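Local coordinates for glycosyltransferase-stabilizing protein Gtf2 (Streptococcus gordonii, PDB 5E9T) that acts with GtfA in a heterotetrameric complex that attaches the first GlcNAc, from UDP-GlcNAc, to the serine-rich repeat adhesin GspB, and itself binds GspB as a substrate, at residues D17-A25 against V434-L445. Sequence-based numbering, arbitrary orientation.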
# COMPACT_ATOMS: atom_id res chain seq x y z
N ASP B 17 -16.21 -30.36 36.04
CA ASP B 17 -15.49 -31.53 36.51
C ASP B 17 -15.98 -31.97 37.88
O ASP B 17 -16.07 -33.18 38.15
CB ASP B 17 -13.98 -31.25 36.54
CG ASP B 17 -13.29 -31.65 35.25
OD1 ASP B 17 -13.99 -32.06 34.30
OD2 ASP B 17 -12.05 -31.54 35.18
N SER B 18 -16.30 -31.02 38.75
CA SER B 18 -16.84 -31.36 40.06
C SER B 18 -18.14 -32.13 39.92
O SER B 18 -18.26 -33.26 40.41
CB SER B 18 -17.05 -30.08 40.87
OG SER B 18 -15.83 -29.49 41.25
N LEU B 19 -19.13 -31.53 39.24
CA LEU B 19 -20.42 -32.18 39.06
C LEU B 19 -20.26 -33.59 38.51
O LEU B 19 -20.92 -34.53 38.97
CB LEU B 19 -21.31 -31.35 38.13
CG LEU B 19 -21.65 -29.92 38.54
CD1 LEU B 19 -22.31 -29.15 37.40
CD2 LEU B 19 -22.53 -29.90 39.79
N LEU B 20 -19.36 -33.77 37.53
CA LEU B 20 -19.14 -35.10 36.97
C LEU B 20 -18.62 -36.07 38.02
O LEU B 20 -18.98 -37.25 38.01
CB LEU B 20 -18.17 -35.01 35.79
CG LEU B 20 -17.73 -36.35 35.20
CD1 LEU B 20 -17.95 -36.37 33.69
CD2 LEU B 20 -16.28 -36.65 35.55
N ALA B 21 -17.77 -35.59 38.93
CA ALA B 21 -17.26 -36.45 39.99
C ALA B 21 -18.40 -36.93 40.89
O ALA B 21 -18.41 -38.09 41.32
CB ALA B 21 -16.21 -35.72 40.81
N ALA B 22 -19.38 -36.07 41.13
CA ALA B 22 -20.49 -36.35 42.04
C ALA B 22 -21.63 -37.11 41.36
O ALA B 22 -22.73 -37.17 41.93
CB ALA B 22 -21.00 -35.04 42.66
N GLY B 23 -21.41 -37.60 40.14
CA GLY B 23 -22.37 -38.47 39.50
C GLY B 23 -23.37 -37.77 38.61
O GLY B 23 -24.49 -38.28 38.43
N TYR B 24 -23.03 -36.59 38.10
CA TYR B 24 -23.93 -35.73 37.35
C TYR B 24 -23.75 -35.80 35.84
O TYR B 24 -24.08 -34.83 35.15
CB TYR B 24 -23.83 -34.31 37.88
CG TYR B 24 -24.51 -34.27 39.22
CD1 TYR B 24 -25.65 -35.04 39.44
CD2 TYR B 24 -24.01 -33.54 40.28
CE1 TYR B 24 -26.29 -35.06 40.65
CE2 TYR B 24 -24.64 -33.55 41.51
CZ TYR B 24 -25.78 -34.31 41.69
OH TYR B 24 -26.41 -34.32 42.91
N ALA B 25 -23.14 -36.86 35.31
CA ALA B 25 -22.79 -36.80 33.89
C ALA B 25 -24.10 -36.75 33.11
O ALA B 25 -24.74 -37.78 32.85
CB ALA B 25 -21.93 -38.00 33.50
N VAL B 434 -16.10 -34.19 47.37
CA VAL B 434 -17.13 -34.60 46.42
C VAL B 434 -18.45 -34.88 47.13
O VAL B 434 -19.53 -34.64 46.58
CB VAL B 434 -16.65 -35.82 45.61
CG1 VAL B 434 -16.14 -36.91 46.54
CG2 VAL B 434 -17.75 -36.34 44.70
N SER B 435 -18.37 -35.36 48.37
CA SER B 435 -19.58 -35.57 49.17
C SER B 435 -20.37 -34.28 49.32
O SER B 435 -21.61 -34.29 49.25
CB SER B 435 -19.21 -36.14 50.54
OG SER B 435 -18.21 -35.35 51.15
N LEU B 436 -19.68 -33.16 49.51
CA LEU B 436 -20.37 -31.90 49.76
C LEU B 436 -21.28 -31.52 48.59
O LEU B 436 -22.28 -30.83 48.79
CB LEU B 436 -19.37 -30.78 50.05
CG LEU B 436 -19.95 -29.45 50.55
CD1 LEU B 436 -21.03 -29.70 51.59
CD2 LEU B 436 -18.86 -28.57 51.13
N TYR B 437 -20.95 -31.96 47.37
CA TYR B 437 -21.91 -31.83 46.28
C TYR B 437 -23.13 -32.71 46.52
O TYR B 437 -24.27 -32.24 46.46
CB TYR B 437 -21.25 -32.20 44.94
CG TYR B 437 -20.49 -31.08 44.29
CD1 TYR B 437 -19.26 -30.67 44.78
CD2 TYR B 437 -21.01 -30.42 43.18
CE1 TYR B 437 -18.55 -29.65 44.17
CE2 TYR B 437 -20.32 -29.39 42.57
CZ TYR B 437 -19.09 -29.01 43.07
OH TYR B 437 -18.40 -27.98 42.48
N GLN B 438 -22.89 -34.00 46.78
CA GLN B 438 -23.98 -34.95 46.96
C GLN B 438 -24.99 -34.47 47.99
O GLN B 438 -26.21 -34.57 47.78
CB GLN B 438 -23.41 -36.31 47.37
CG GLN B 438 -22.33 -36.86 46.44
CD GLN B 438 -22.90 -37.66 45.29
OE1 GLN B 438 -23.91 -37.30 44.70
NE2 GLN B 438 -22.24 -38.77 44.97
N GLU B 439 -24.51 -33.94 49.12
CA GLU B 439 -25.41 -33.43 50.14
C GLU B 439 -26.14 -32.19 49.64
O GLU B 439 -27.37 -32.12 49.67
CB GLU B 439 -24.63 -33.09 51.41
CG GLU B 439 -23.54 -34.07 51.75
CD GLU B 439 -23.06 -33.94 53.18
OE1 GLU B 439 -23.29 -32.88 53.79
OE2 GLU B 439 -22.47 -34.90 53.70
N THR B 440 -25.38 -31.25 49.12
CA THR B 440 -25.86 -29.92 48.83
C THR B 440 -26.86 -29.88 47.68
O THR B 440 -27.50 -28.85 47.48
CB THR B 440 -24.67 -29.04 48.53
OG1 THR B 440 -23.58 -29.45 49.38
CG2 THR B 440 -24.98 -27.71 48.88
N LEU B 441 -27.04 -30.98 46.96
CA LEU B 441 -27.73 -30.95 45.67
C LEU B 441 -29.02 -31.77 45.67
O LEU B 441 -30.07 -31.22 45.32
CB LEU B 441 -26.77 -31.38 44.56
CG LEU B 441 -25.87 -30.18 44.22
CD1 LEU B 441 -24.94 -30.49 43.06
CD2 LEU B 441 -26.71 -28.94 43.91
N GLN B 442 -28.97 -33.06 46.01
CA GLN B 442 -30.15 -33.91 45.85
C GLN B 442 -31.38 -33.38 46.59
O GLN B 442 -32.49 -33.86 46.31
CB GLN B 442 -29.85 -35.34 46.32
CG GLN B 442 -29.51 -36.30 45.18
CD GLN B 442 -30.62 -36.43 44.15
OE1 GLN B 442 -31.76 -36.05 44.39
NE2 GLN B 442 -30.28 -36.98 42.99
N SER B 443 -31.23 -32.41 47.49
CA SER B 443 -32.37 -31.64 47.96
C SER B 443 -33.00 -30.81 46.84
O SER B 443 -34.07 -30.22 47.04
CB SER B 443 -31.94 -30.71 49.10
OG SER B 443 -32.79 -29.58 49.18
N LEU B 444 -32.36 -30.76 45.68
CA LEU B 444 -32.80 -30.00 44.51
C LEU B 444 -32.84 -30.94 43.33
O LEU B 444 -33.83 -30.99 42.59
CB LEU B 444 -31.88 -28.81 44.23
CG LEU B 444 -31.80 -27.88 45.44
CD1 LEU B 444 -30.41 -27.92 46.05
CD2 LEU B 444 -32.21 -26.46 45.07
N LEU B 445 -31.77 -31.70 43.14
CA LEU B 445 -31.59 -32.38 41.88
C LEU B 445 -32.44 -33.64 41.89
O LEU B 445 -31.95 -34.74 42.08
CB LEU B 445 -30.13 -32.76 41.73
CG LEU B 445 -29.31 -31.83 40.88
CD1 LEU B 445 -29.86 -32.14 39.57
CD2 LEU B 445 -29.49 -30.40 41.34
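Ser18 meets the phenol end of Tyr437, with its backbone carbonyl carbon over one face of the ring and its CB beside the hydroxyl. Both hydroxyls are bonded elsewhere: Ser18 OG to the backbone of His275 and Asp14, Tyr437 OH weakly to Gly273 O. The next residue, Leu19, meets the same ring at its edge, CD2 lying 3.6 Å from Tyr437 CE2, and the two side chains cross at about a right angle. Ala21 and Ala22 share Val434 CG2; this branch, anti to Val434's own backbone N and turned toward them, lies 3.8 Å from Ala22 CA. Ala22, just past the helical residues, packs its CB 3.7 Å from Tyr437 CB. Gly23, with positive phi, then ends the helix in a Schellman motif, Tyr24 N bonding back to Leu19 O over 3.1 Å. That turn delivers Tyr24 to the C-terminal end of the partner helix, its OH 3.4 Å from Leu441 CB, and to the loop beyond, where Leu445 CG approaches the ring obliquely. Packing is mainly apolar, the short helix axes 9.3 Å apart and crossing at -80°. Helix 434-442, the chain's last, thus lies across the end of helix 10-21, beside the Rossmann-like parallel sheet that starts at the N terminus, as in GT-B glycosyltransferase folds; Leu19 rests on Phe219 and Leu441 on Ile217 of strand 216-219, while Thr440 touches Leu270 of strand 269-270.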